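PDB 2V1M: glutathione peroxidase from Schistosoma mansoni, which catalyses the reduction of hydrogen peroxide by two molecules of glutathione, giving water and glutathione disulfide. Local coordinates for residues Lys17-Val22 and Glu85-Val90; Glu27-His32 and Gln97-Ser102; Gln54-Arg59 and Asp157-Ile162; Lys116-Arg121 and Ser135-Asp140. One frame throughout, in Å; residues are numbered along the deposited sequence. Where two conformers were deposited one is given.

Interaction 1: residues Lys17-Val22 and Glu85-Val90; sequences KDINGV and EIKKFV
Lys87, on helix 83-94, reaches over Ile19 to the tip of Asn20 in the loop Lys17-Val22. Its CB lies 3.8 Å from Ile19 CD1. CG carries the chain onward, and CD touches both Asn20 OD1, at 3.6 Å, and, more loosely, Ile19 CG2. CE passes 3.5 Å from Asn20 OD1, and NZ ends on that same oxygen in a hydrogen bond of 2.8 Å, the amine tilted 21° from the carbonyl plane. With CG anti to the backbone N (chi1 -178°) and every later torsion near 180°, the lysine spans the gap at full stretch: methylenes over a buried isoleucine, the charge beside exposed Asn20. Beneath it Ile19 CD1 also meets Ile86 CG2 at 3.9 Å. The loop is stiffened from within, because Asp18 OD1 accepts from Asn20 N and Val22 N on opposite faces of its carboxylate. This is an Asx turn combined with a type I turn from Asp18 to Gly21, closing the hairpin of strands 15-17 and 23-25.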
loop_
_atom_site.group_PDB
_atom_site.type_symbol
_atom_site.label_atom_id
_atom_site.label_comp_id
_atom_site.label_asym_id
_atom_site.label_seq_id
_atom_site.Cartn_x
_atom_site.Cartn_y
_atom_site.Cartn_z
ATOM N N LYS A 17 4.679 10.072 -6.454
ATOM C CA LYS A 17 4.998 11.209 -5.591
ATOM C C LYS A 17 4.758 10.800 -4.133
ATOM O O LYS A 17 3.671 10.352 -3.769
ATOM C CB LYS A 17 4.094 12.376 -5.980
ATOM C CG LYS A 17 4.477 13.711 -5.321
ATOM C CD LYS A 17 3.559 14.869 -5.759
ATOM C CE LYS A 17 3.556 15.103 -7.282
ATOM N NZ LYS A 17 4.898 15.453 -7.757
ATOM N N ASP A 18 5.778 10.987 -3.295
ATOM C CA ASP A 18 5.619 10.675 -1.869
ATOM C C ASP A 18 4.817 11.783 -1.162
ATOM O O ASP A 18 4.449 12.791 -1.780
ATOM C CB ASP A 18 6.962 10.317 -1.205
ATOM C CG ASP A 18 7.820 11.499 -0.782
ATOM O OD1 ASP A 18 7.364 12.659 -0.783
ATOM O OD2 ASP A 18 8.980 11.197 -0.392
ATOM N N ILE A 19 4.538 11.591 0.118
ATOM C CA ILE A 19 3.597 12.507 0.794
ATOM C C ILE A 19 4.172 13.908 0.984
ATOM O O ILE A 19 3.421 14.839 1.244
ATOM C CB ILE A 19 3.035 11.917 2.086
ATOM C CG1 ILE A 19 1.709 12.578 2.500
ATOM C CG2 ILE A 19 4.113 11.957 3.185
ATOM C CD1 ILE A 19 0.924 11.726 3.494
ATOM N N ASN A 20 5.497 14.018 0.871
ATOM C CA ASN A 20 6.195 15.317 0.947
ATOM C C ASN A 20 6.319 16.000 -0.406
ATOM O O ASN A 20 6.924 17.093 -0.499
ATOM C CB ASN A 20 7.595 15.121 1.533
ATOM C CG ASN A 20 7.543 14.570 2.956
ATOM O OD1 ASN A 20 6.657 14.961 3.738
ATOM N ND2 ASN A 20 8.451 13.658 3.284
ATOM N N GLY A 21 5.753 15.383 -1.447
ATOM C CA GLY A 21 5.838 15.943 -2.795
ATOM C C GLY A 21 7.083 15.524 -3.547
ATOM O O GLY A 21 7.311 16.042 -4.658
ATOM N N VAL A 22 7.856 14.584 -3.020
ATOM C CA VAL A 22 9.095 14.114 -3.649
ATOM C C VAL A 22 8.797 12.890 -4.497
ATOM O O VAL A 22 8.336 11.853 -3.971
ATOM C CB VAL A 22 10.152 13.797 -2.559
ATOM C CG1 VAL A 22 11.350 13.046 -3.134
ATOM C CG2 VAL A 22 10.568 15.103 -1.843
ATOM N N GLU A 85 -1.951 17.531 5.858
ATOM C CA GLU A 85 -2.854 17.184 6.933
ATOM C C GLU A 85 -2.939 15.673 7.131
ATOM O O GLU A 85 -2.999 15.204 8.281
ATOM C CB GLU A 85 -4.220 17.784 6.665
ATOM C CG GLU A 85 -5.243 17.493 7.748
ATOM C CD GLU A 85 -6.571 18.256 7.576
ATOM O OE1 GLU A 85 -6.757 18.992 6.585
ATOM O OE2 GLU A 85 -7.450 18.070 8.455
ATOM N N ILE A 86 -2.979 14.905 6.043
ATOM C CA ILE A 86 -2.920 13.439 6.171
ATOM C C ILE A 86 -1.640 13.030 6.931
ATOM O O ILE A 86 -1.653 12.197 7.867
ATOM C CB ILE A 86 -2.962 12.775 4.788
ATOM C CG1 ILE A 86 -4.323 13.031 4.105
ATOM C CG2 ILE A 86 -2.708 11.260 4.927
ATOM C CD1 ILE A 86 -4.316 12.692 2.634
ATOM N N LYS A 87 -0.511 13.579 6.509
ATOM C CA LYS A 87 0.772 13.232 7.122
ATOM C C LYS A 87 0.752 13.541 8.613
ATOM O O LYS A 87 1.174 12.721 9.441
ATOM C CB LYS A 87 1.899 13.998 6.445
ATOM C CG LYS A 87 3.292 13.633 7.016
ATOM C CD LYS A 87 4.395 14.521 6.457
ATOM C CE LYS A 87 5.755 14.135 7.009
ATOM N NZ LYS A 87 6.828 15.036 6.542
ATOM N N LYS A 88 0.305 14.738 8.972
ATOM C CA LYS A 88 0.264 15.110 10.399
ATOM C C LYS A 88 -0.654 14.173 11.171
ATOM O O LYS A 88 -0.316 13.737 12.275
ATOM C CB LYS A 88 -0.198 16.574 10.548
ATOM C CG LYS A 88 -0.228 17.061 11.996
ATOM C CD LYS A 88 -0.571 18.555 12.061
ATOM C CE LYS A 88 -0.660 19.049 13.473
ATOM N NZ LYS A 88 0.694 19.298 14.073
ATOM N N PHE A 89 -1.817 13.864 10.609
ATOM C CA PHE A 89 -2.766 13.027 11.293
ATOM C C PHE A 89 -2.173 11.660 11.607
ATOM O O PHE A 89 -2.216 11.195 12.758
ATOM C CB PHE A 89 -4.056 12.873 10.457
ATOM C CG PHE A 89 -5.022 11.827 11.013
ATOM C CD1 PHE A 89 -6.252 12.193 11.543
ATOM C CD2 PHE A 89 -4.646 10.493 11.046
ATOM C CE1 PHE A 89 -7.121 11.222 12.063
ATOM C CE2 PHE A 89 -5.505 9.523 11.580
ATOM C CZ PHE A 89 -6.740 9.898 12.085
ATOM N N VAL A 90 -1.629 11.003 10.578
ATOM C CA VAL A 90 -1.195 9.614 10.779
ATOM C C VAL A 90 0.100 9.556 11.610
ATOM O O VAL A 90 0.322 8.602 12.373
ATOM C CB VAL A 90 -1.061 8.830 9.462
ATOM C CG1 VAL A 90 -2.383 8.864 8.682
ATOM C CG2 VAL A 90 0.138 9.279 8.609
#

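Interaction 2: residues Glu27-His32 and Gln97-Ser102; sequences EKYRGH and QFDMFS
The backbones of Glu27-His32 and Gln97-Ser102 stay well apart, their nearest CA atoms, those of Tyr29 and Asp99, being 11.0 Å from each other, so the gap is bridged by side chains and a water. The first segment leads through a 3-10 turn and a type II turn into strand 33-39, whereas the second includes strand 99-100, an outermost strand of the central mixed sheet of this thioredoxin-like fold. Tyr29 lies with its CG anti to the carbonyl carbon (chi1 -61°), and its ring extends toward the strand. The phenol OH donates to Asp99 OD2 at 2.6 Å, a short bond that meets the oxygen from above the carboxylate plane, 38° out of it, while OD2 itself lies at the edge of the tyrosine ring. A tyrosine suits this place because its ring can be buried while its hydroxyl still reaches a polar partner. The same OH comes 3.5 Å from Phe101 CZ, at the edge of the phenylalanine ring, which stacks in turn on Phe70. Lys28, extended alongside, lays CG over one face of the Tyr29 ring and brings NZ to 4.0 Å from Asp99 OD2, too far for a salt bridge, though the opposite charges probably still attract. A water closes the gap instead, accepting from Lys28 NZ at 2.7 Å and donating to Asp99 OD1 at 2.8 Å.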
loop_
_atom_site.group_PDB
_atom_site.type_symbol
_atom_site.label_atom_id
_atom_site.label_comp_id
_atom_site.label_asym_id
_atom_site.label_seq_id
_atom_site.Cartn_x
_atom_site.Cartn_y
_atom_site.Cartn_z
ATOM N N GLU A 27 11.951 1.569 -8.050
ATOM C CA GLU A 27 13.276 0.917 -8.018
ATOM C C GLU A 27 13.866 0.907 -6.602
ATOM O O GLU A 27 14.639 0.013 -6.276
ATOM C CB GLU A 27 14.240 1.661 -8.948
ATOM C CG GLU A 27 14.034 1.355 -10.436
ATOM C CD GLU A 27 14.683 0.031 -10.826
ATOM O OE1 GLU A 27 15.508 -0.459 -10.038
ATOM O OE2 GLU A 27 14.328 -0.500 -11.897
ATOM N N LYS A 28 13.514 1.904 -5.788
ATOM C CA LYS A 28 13.908 1.995 -4.366
ATOM C C LYS A 28 13.669 0.677 -3.622
ATOM O O LYS A 28 14.414 0.346 -2.677
ATOM C CB LYS A 28 13.097 3.158 -3.653
ATOM C CG LYS A 28 13.266 3.283 -2.152
ATOM C CD LYS A 28 12.521 4.525 -1.622
ATOM C CE LYS A 28 12.509 4.588 -0.110
ATOM N NZ LYS A 28 12.106 5.911 0.418
ATOM N N TYR A 29 12.632 -0.055 -4.015
ATOM C CA TYR A 29 12.156 -1.227 -3.276
ATOM C C TYR A 29 12.688 -2.556 -3.808
ATOM O O TYR A 29 12.285 -3.625 -3.329
ATOM C CB TYR A 29 10.621 -1.206 -3.227
ATOM C CG TYR A 29 10.122 0.032 -2.502
ATOM C CD1 TYR A 29 10.228 0.123 -1.127
ATOM C CD2 TYR A 29 9.631 1.119 -3.201
ATOM C CE1 TYR A 29 9.835 1.279 -0.462
ATOM C CE2 TYR A 29 9.237 2.309 -2.544
ATOM C CZ TYR A 29 9.352 2.373 -1.173
ATOM O OH TYR A 29 8.950 3.533 -0.565
ATOM N N ARG A 30 13.620 -2.505 -4.763
ATOM C CA ARG A 30 14.183 -3.747 -5.308
ATOM C C ARG A 30 14.758 -4.602 -4.184
ATOM O O ARG A 30 15.518 -4.125 -3.331
ATOM C CB ARG A 30 15.295 -3.440 -6.301
ATOM C CG ARG A 30 15.616 -4.603 -7.219
ATOM C CD ARG A 30 16.518 -4.182 -8.381
ATOM N NE ARG A 30 15.867 -3.465 -9.503
ATOM C CZ ARG A 30 15.322 -4.068 -10.558
ATOM N NH1 ARG A 30 15.264 -5.385 -10.587
ATOM N NH2 ARG A 30 14.791 -3.367 -11.568
ATOM N N GLY A 31 14.398 -5.877 -4.192
ATOM C CA GLY A 31 14.937 -6.824 -3.231
ATOM C C GLY A 31 14.194 -6.899 -1.905
ATOM O O GLY A 31 14.550 -7.739 -1.084
ATOM N N HIS A 32 13.191 -6.048 -1.705
ATOM C CA HIS A 32 12.377 -6.037 -0.473
ATOM C C HIS A 32 10.975 -6.513 -0.758
ATOM O O HIS A 32 10.451 -6.305 -1.843
ATOM C CB HIS A 32 12.378 -4.618 0.114
ATOM C CG HIS A 32 13.732 -4.251 0.680
ATOM N ND1 HIS A 32 14.269 -2.977 0.648
ATOM C CD2 HIS A 32 14.672 -5.027 1.284
ATOM C CE1 HIS A 32 15.472 -2.991 1.201
ATOM N NE2 HIS A 32 15.736 -4.219 1.607
ATOM N N GLN A 97 5.851 5.006 10.693
ATOM C CA GLN A 97 7.260 5.054 10.252
ATOM C C GLN A 97 7.456 4.462 8.878
ATOM O O GLN A 97 8.563 4.565 8.329
ATOM C CB GLN A 97 8.157 4.344 11.258
ATOM C CG GLN A 97 8.239 5.056 12.580
ATOM C CD GLN A 97 9.040 4.236 13.547
ATOM O OE1 GLN A 97 8.660 3.113 13.888
ATOM N NE2 GLN A 97 10.214 4.738 13.946
ATOM N N PHE A 98 6.438 3.803 8.316
ATOM C CA PHE A 98 6.509 3.270 6.973
ATOM C C PHE A 98 6.265 4.401 5.943
ATOM O O PHE A 98 6.141 5.583 6.314
ATOM C CB PHE A 98 5.556 2.083 6.788
ATOM C CG PHE A 98 4.120 2.345 7.183
ATOM C CD1 PHE A 98 3.669 2.079 8.488
ATOM C CD2 PHE A 98 3.215 2.898 6.262
ATOM C CE1 PHE A 98 2.349 2.340 8.845
ATOM C CE2 PHE A 98 1.900 3.180 6.632
ATOM C CZ PHE A 98 1.465 2.920 7.937
ATOM N N ASP A 99 6.297 4.059 4.650
ATOM C CA ASP A 99 6.340 5.072 3.607
ATOM C C ASP A 99 4.934 5.508 3.216
ATOM O O ASP A 99 4.103 4.703 2.801
ATOM C CB ASP A 99 7.136 4.541 2.421
ATOM C CG ASP A 99 8.616 4.385 2.740
ATOM O OD1 ASP A 99 9.117 5.071 3.653
ATOM O OD2 ASP A 99 9.271 3.590 2.032
ATOM N N MET A 100 4.708 6.822 3.289
ATOM C CA MET A 100 3.470 7.490 2.914
ATOM C C MET A 100 3.634 8.213 1.596
ATOM O O MET A 100 4.675 8.844 1.324
ATOM C CB MET A 100 3.091 8.530 3.984
ATOM C CG MET A 100 2.751 7.958 5.379
ATOM S SD MET A 100 1.274 6.918 5.424
ATOM C CE MET A 100 0.021 8.014 4.765
ATOM N N PHE A 101 2.567 8.161 0.795
ATOM C CA PHE A 101 2.556 8.773 -0.544
ATOM C C PHE A 101 1.511 9.854 -0.685
ATOM O O PHE A 101 0.622 10.020 0.145
ATOM C CB PHE A 101 2.445 7.670 -1.613
ATOM C CG PHE A 101 3.680 6.779 -1.601
ATOM C CD1 PHE A 101 4.779 7.104 -2.392
ATOM C CD2 PHE A 101 3.793 5.713 -0.686
ATOM C CE1 PHE A 101 5.966 6.346 -2.337
ATOM C CE2 PHE A 101 4.958 4.984 -0.608
ATOM C CZ PHE A 101 6.062 5.310 -1.416
ATOM N N SER A 102 1.632 10.634 -1.764
ATOM C CA SER A 102 0.587 11.552 -2.133
ATOM C C SER A 102 -0.654 10.809 -2.658
ATOM O O SER A 102 -0.615 9.652 -3.106
ATOM C CB SER A 102 1.099 12.552 -3.192
ATOM O OG SER A 102 1.980 13.511 -2.631
HETATM O O HOH W 1 11.625 6.131 3.055
#

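Interaction 3: residues Gln54-Arg59 and Asp157-Ile162; sequences QEMHTR and DIEGDI
Arg59 NH2 donates to Glu159 OE2 at 2.9 Å, a salt bridge joining helix 46-60 to the C-terminal helix 159-167. The oxygen sits at the guanidinium edge and is met on its syn side, 32° out of the carboxylate plane, with an N-H...O angle of 159°. The two flat groups stand nearly perpendicular, and a single nitrogen makes the bond. The extended first part of Arg59 brings CD to 3.0 Å from Glu159 OE2, and a bend at chi3 (-88°) then turns the guanidinium back to the same oxygen. In the thioredoxin-like fold these helices pack on the same face of the central sheet, and below the ion pair their contact becomes mostly apolar. In the conformer given, Met56 passes the carboxylate, CG 3.6 Å from Glu159 OE1, and bends at chi3 so that CE meets Ile162 CD1 at 3.5 Å. An unbranched, flexible methionine suits such a reach. Ile162 also packs against Leu138 and Leu65 of the sheet, and Glu159 and Ile162 both touch Leu60.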
loop_
_atom_site.group_PDB
_atom_site.type_symbol
_atom_site.label_atom_id
_atom_site.label_comp_id
_atom_site.label_asym_id
_atom_site.label_seq_id
_atom_site.Cartn_x
_atom_site.Cartn_y
_atom_site.Cartn_z
ATOM N N GLN A 54 1.624 -0.239 11.486
ATOM C CA GLN A 54 2.793 0.311 12.193
ATOM C C GLN A 54 3.475 -0.772 13.049
ATOM O O GLN A 54 4.722 -0.805 13.128
ATOM C CB GLN A 54 2.370 1.529 13.029
ATOM C CG GLN A 54 3.490 2.069 13.894
ATOM C CD GLN A 54 4.758 2.406 13.188
ATOM O OE1 GLN A 54 4.780 2.699 11.969
ATOM N NE2 GLN A 54 5.872 2.369 13.958
ATOM N N GLU A 55 2.689 -1.635 13.691
ATOM C CA GLU A 55 3.273 -2.766 14.425
ATOM C C GLU A 55 4.021 -3.710 13.481
ATOM O O GLU A 55 5.099 -4.227 13.819
ATOM C CB GLU A 55 2.184 -3.512 15.205
ATOM C CG GLU A 55 1.630 -2.741 16.394
ATOM C CD GLU A 55 0.103 -2.874 16.636
ATOM O OE1 GLU A 55 -0.542 -3.805 16.118
ATOM O OE2 GLU A 55 -0.480 -2.022 17.362
ATOM N N MET A 56 3.442 -3.987 12.324
ATOM C CA MET A 56 4.126 -4.886 11.410
ATOM C C MET A 56 5.385 -4.275 10.822
ATOM O O MET A 56 6.387 -4.983 10.688
ATOM C CB MET A 56 3.197 -5.335 10.309
ATOM C CG MET A 56 2.065 -6.197 10.806
ATOM S SD MET A 56 0.778 -6.504 9.577
ATOM C CE MET A 56 1.694 -7.548 8.439
ATOM N N HIS A 57 5.346 -2.980 10.509
ATOM C CA HIS A 57 6.565 -2.274 10.108
ATOM C C HIS A 57 7.641 -2.465 11.180
ATOM O O HIS A 57 8.790 -2.804 10.900
ATOM C CB HIS A 57 6.269 -0.790 9.968
ATOM C CG HIS A 57 7.507 0.024 9.813
ATOM N ND1 HIS A 57 8.105 0.228 8.581
ATOM C CD2 HIS A 57 8.262 0.666 10.748
ATOM C CE1 HIS A 57 9.173 0.979 8.791
ATOM N NE2 HIS A 57 9.303 1.241 10.082
ATOM N N THR A 58 7.275 -2.203 12.436
ATOM C CA THR A 58 8.268 -2.256 13.499
ATOM C C THR A 58 8.837 -3.678 13.675
ATOM O O THR A 58 10.029 -3.857 13.949
ATOM C CB THR A 58 7.673 -1.655 14.768
ATOM O OG1 THR A 58 7.393 -0.259 14.519
ATOM C CG2 THR A 58 8.635 -1.751 15.935
ATOM N N ARG A 59 7.981 -4.694 13.508
ATOM C CA ARG A 59 8.439 -6.076 13.642
ATOM C C ARG A 59 9.335 -6.510 12.472
ATOM O O ARG A 59 10.280 -7.296 12.670
ATOM C CB ARG A 59 7.232 -7.036 13.792
ATOM C CG ARG A 59 7.615 -8.483 14.016
ATOM C CD ARG A 59 6.406 -9.375 14.152
ATOM N NE ARG A 59 5.956 -9.428 15.534
ATOM C CZ ARG A 59 5.026 -10.257 15.993
ATOM N NH1 ARG A 59 4.698 -10.225 17.277
ATOM N NH2 ARG A 59 4.413 -11.102 15.172
ATOM N N ASP A 157 -3.221 -10.600 9.582
ATOM C CA ASP A 157 -3.485 -11.873 8.909
ATOM C C ASP A 157 -2.678 -12.076 7.645
ATOM O O ASP A 157 -2.714 -13.170 7.059
ATOM C CB ASP A 157 -4.961 -12.016 8.646
ATOM C CG ASP A 157 -5.763 -12.202 9.954
ATOM O OD1 ASP A 157 -5.167 -12.567 10.980
ATOM O OD2 ASP A 157 -6.977 -12.057 9.929
ATOM N N ILE A 158 -1.924 -11.057 7.239
ATOM C CA ILE A 158 -1.045 -11.134 6.067
ATOM C C ILE A 158 0.389 -11.516 6.492
ATOM O O ILE A 158 1.242 -11.833 5.647
ATOM C CB ILE A 158 -1.082 -9.776 5.315
ATOM C CG1 ILE A 158 -2.526 -9.443 4.936
ATOM C CG2 ILE A 158 -0.195 -9.791 4.056
ATOM C CD1 ILE A 158 -2.707 -8.048 4.383
ATOM N N GLU A 159 0.664 -11.514 7.798
ATOM C CA GLU A 159 2.042 -11.668 8.248
ATOM C C GLU A 159 2.638 -13.026 7.850
ATOM O O GLU A 159 3.811 -13.080 7.484
ATOM C CB GLU A 159 2.089 -11.482 9.765
ATOM C CG GLU A 159 3.478 -11.315 10.278
ATOM C CD GLU A 159 3.562 -10.522 11.569
ATOM O OE1 GLU A 159 2.746 -9.606 11.819
ATOM O OE2 GLU A 159 4.488 -10.844 12.329
ATOM N N GLY A 160 1.867 -14.107 7.931
ATOM C CA GLY A 160 2.382 -15.428 7.552
ATOM C C GLY A 160 2.869 -15.434 6.090
ATOM O O GLY A 160 3.957 -15.961 5.760
ATOM N N ASP A 161 2.060 -14.853 5.200
ATOM C CA ASP A 161 2.430 -14.780 3.799
ATOM C C ASP A 161 3.663 -13.895 3.600
ATOM O O ASP A 161 4.535 -14.214 2.783
ATOM C CB ASP A 161 1.261 -14.246 2.961
ATOM C CG ASP A 161 0.066 -15.225 2.891
ATOM O OD1 ASP A 161 0.248 -16.435 3.150
ATOM O OD2 ASP A 161 -1.048 -14.766 2.518
ATOM N N ILE A 162 3.742 -12.782 4.331
ATOM C CA ILE A 162 4.941 -11.960 4.285
ATOM C C ILE A 162 6.172 -12.770 4.691
ATOM O O ILE A 162 7.205 -12.680 4.035
ATOM C CB ILE A 162 4.756 -10.717 5.177
ATOM C CG1 ILE A 162 3.774 -9.734 4.482
ATOM C CG2 ILE A 162 6.125 -10.021 5.444
ATOM C CD1 ILE A 162 3.217 -8.668 5.444
#

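Interaction 4: residues Lys116-Arg121 and Ser135-Asp140; sequences KFLKSR and SKFLVD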
loop_
_atom_site.group_PDB
_atom_site.type_symbol
_atom_site.label_atom_id
_atom_site.label_comp_id
_atom_site.label_asym_id
_atom_site.label_seq_id
_atom_site.Cartn_x
_atom_site.Cartn_y
_atom_site.Cartn_z
ATOM N N LYS A 116 -3.059 0.293 -11.842
ATOM C CA LYS A 116 -3.409 -0.449 -13.058
ATOM C C LYS A 116 -2.594 -1.741 -13.121
ATOM O O LYS A 116 -3.124 -2.831 -13.416
ATOM C CB LYS A 116 -3.211 0.404 -14.313
ATOM C CG LYS A 116 -4.121 1.635 -14.323
ATOM C CD LYS A 116 -4.019 2.405 -15.661
ATOM C CE LYS A 116 -4.987 3.568 -15.679
ATOM N NZ LYS A 116 -4.973 4.239 -17.030
ATOM N N PHE A 117 -1.304 -1.635 -12.839
ATOM C CA PHE A 117 -0.425 -2.804 -12.853
ATOM C C PHE A 117 -0.819 -3.817 -11.775
ATOM O O PHE A 117 -0.921 -5.038 -12.057
ATOM C CB PHE A 117 1.033 -2.360 -12.679
ATOM C CG PHE A 117 1.993 -3.501 -12.593
ATOM C CD1 PHE A 117 2.319 -4.259 -13.741
ATOM C CD2 PHE A 117 2.588 -3.846 -11.374
ATOM C CE1 PHE A 117 3.219 -5.305 -13.661
ATOM C CE2 PHE A 117 3.499 -4.907 -11.303
ATOM C CZ PHE A 117 3.815 -5.626 -12.454
ATOM N N LEU A 118 -0.968 -3.376 -10.526
ATOM C CA LEU A 118 -1.313 -4.303 -9.436
ATOM C C LEU A 118 -2.582 -5.090 -9.797
ATOM O O LEU A 118 -2.625 -6.318 -9.661
ATOM C CB LEU A 118 -1.518 -3.534 -8.140
ATOM C CG LEU A 118 -0.242 -2.906 -7.543
ATOM C CD1 LEU A 118 -0.647 -2.019 -6.369
ATOM C CD2 LEU A 118 0.741 -3.990 -7.090
ATOM N N LYS A 119 -3.618 -4.372 -10.229
ATOM C CA LYS A 119 -4.895 -5.018 -10.575
ATOM C C LYS A 119 -4.758 -5.935 -11.794
ATOM O O LYS A 119 -5.506 -6.904 -11.899
ATOM C CB LYS A 119 -5.976 -3.968 -10.822
ATOM C CG LYS A 119 -6.388 -3.197 -9.575
ATOM C CD LYS A 119 -7.597 -2.304 -9.827
ATOM C CE LYS A 119 -7.317 -1.205 -10.822
ATOM N NZ LYS A 119 -8.551 -0.442 -11.077
ATOM N N SER A 120 -3.795 -5.652 -12.678
ATOM C CA SER A 120 -3.585 -6.522 -13.847
ATOM C C SER A 120 -2.920 -7.847 -13.453
ATOM O O SER A 120 -2.938 -8.807 -14.249
ATOM C CB SER A 120 -2.730 -5.839 -14.916
ATOM O OG SER A 120 -1.358 -5.843 -14.603
ATOM N N ARG A 121 -2.308 -7.900 -12.258
ATOM C CA ARG A 121 -1.577 -9.087 -11.808
ATOM C C ARG A 121 -2.348 -9.966 -10.829
ATOM O O ARG A 121 -2.050 -11.178 -10.782
ATOM C CB ARG A 121 -0.204 -8.701 -11.215
ATOM C CG ARG A 121 0.787 -8.151 -12.232
ATOM C CD ARG A 121 1.153 -9.224 -13.280
ATOM N NE ARG A 121 2.267 -8.841 -14.147
ATOM C CZ ARG A 121 3.555 -8.977 -13.829
ATOM N NH1 ARG A 121 3.920 -9.506 -12.669
ATOM N NH2 ARG A 121 4.477 -8.592 -14.712
ATOM N N SER A 135 -7.559 -1.960 0.858
ATOM C CA SER A 135 -7.146 -3.203 0.194
ATOM C C SER A 135 -5.613 -3.312 0.314
ATOM O O SER A 135 -4.912 -2.317 0.598
ATOM C CB SER A 135 -7.534 -3.167 -1.280
ATOM O OG SER A 135 -7.607 -4.469 -1.819
ATOM N N LYS A 136 -5.089 -4.529 0.129
ATOM C CA LYS A 136 -3.659 -4.801 0.260
ATOM C C LYS A 136 -3.161 -5.643 -0.889
ATOM O O LYS A 136 -3.797 -6.651 -1.251
ATOM C CB LYS A 136 -3.310 -5.501 1.589
ATOM C CG LYS A 136 -3.674 -4.737 2.846
ATOM C CD LYS A 136 -5.091 -5.023 3.421
ATOM C CE LYS A 136 -5.294 -4.199 4.673
ATOM N NZ LYS A 136 -6.690 -4.267 5.199
ATOM N N PHE A 137 -1.997 -5.286 -1.449
ATOM C CA PHE A 137 -1.278 -6.138 -2.412
ATOM C C PHE A 137 0.071 -6.498 -1.828
ATOM O O PHE A 137 0.793 -5.623 -1.295
ATOM C CB PHE A 137 -1.062 -5.447 -3.763
ATOM C CG PHE A 137 -2.315 -5.281 -4.564
ATOM C CD1 PHE A 137 -2.649 -6.183 -5.567
ATOM C CD2 PHE A 137 -3.186 -4.215 -4.323
ATOM C CE1 PHE A 137 -3.793 -6.019 -6.342
ATOM C CE2 PHE A 137 -4.320 -4.037 -5.086
ATOM C CZ PHE A 137 -4.640 -4.947 -6.081
ATOM N N LEU A 138 0.432 -7.778 -1.928
ATOM C CA LEU A 138 1.710 -8.282 -1.454
ATOM C C LEU A 138 2.595 -8.549 -2.684
ATOM O O LEU A 138 2.208 -9.259 -3.623
ATOM C CB LEU A 138 1.492 -9.563 -0.661
ATOM C CG LEU A 138 2.736 -10.244 -0.109
ATOM C CD1 LEU A 138 3.508 -9.310 0.838
ATOM C CD2 LEU A 138 2.361 -11.548 0.578
ATOM N N VAL A 139 3.795 -7.958 -2.634
ATOM C CA VAL A 139 4.758 -7.937 -3.739
ATOM C C VAL A 139 6.045 -8.581 -3.240
ATOM O O VAL A 139 6.584 -8.219 -2.171
ATOM C CB VAL A 139 4.991 -6.491 -4.178
ATOM C CG1 VAL A 139 6.047 -6.414 -5.319
ATOM C CG2 VAL A 139 3.701 -5.796 -4.586
ATOM N N ASP A 140 6.553 -9.544 -4.020
ATOM C CA ASP A 140 7.750 -10.265 -3.622
ATOM C C ASP A 140 9.042 -9.435 -3.847
ATOM O O ASP A 140 9.016 -8.281 -4.300
ATOM C CB ASP A 140 7.765 -11.641 -4.319
ATOM C CG ASP A 140 8.109 -11.593 -5.815
ATOM O OD1 ASP A 140 8.523 -10.534 -6.340
ATOM O OD2 ASP A 140 7.932 -12.674 -6.427
#
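Leu118 and Phe137 form the tight part of this contact. Leu118 CB sits over the face of the phenylalanine ring, 3.8 Å from its centroid and only 9° off the ring normal, a CH-pi contact. The branch beyond CB continues the cover: CD1 lies 3.9 Å from Phe137 CD2, and CD2 comes 4.1 Å from Phe137 CB. The leucine's first two torsions, with CG anti to the carbonyl carbon (chi1 -69°) and chi2 at 172°, together set both methyls against Phe137. The helix backbone joins in, since Leu118 O lies 3.5 Å from Phe137 CE1. Helix 113-121 here runs across strand 136-139 at 80°, their axes 10.1 Å apart, on the face of the thioredoxin-like sheet away from helix 159-167, which packs against Leu138. A flat aromatic and a branched aliphatic chain suit such a meeting, for each offers a broad apolar surface and asks for no polar partner. Away from this centre the packing thins. Leu118 CD2 reaches Val139 CG2 only at 4.3 Å, and the same separation divides Lys119 CG from Phe137 CZ. Lys119 belongs to the more open side: its methylenes skirt the ring, and its amine turns from the strand to Val106 O and Asn107 OD1.

Interaction 4 is the buried contact, without a hydrogen bond across its two segments; interactions 1, 2 and 3 are partly buried and mix apolar packing with a polar bond. Their polar chemistry differs: a lysine-amide bond in interaction 1, a phenol-carboxylate bond with a water bridge in interaction 2, an arginine-glutamate salt bridge in interaction 3. Interactions 1 and 2 adjoin where Ser102 binds the backbone of Lys17 and Asp18, tying the hairpin to the sheet's edge. Gln97 and Phe98 of interaction 2 rest on His57 of interaction 3, and Gln54 bonds to Gln97. Interactions 3 and 4 occupy opposite faces of strand 136-139, Leu138 facing Ile162 and Phe137 facing Leu118.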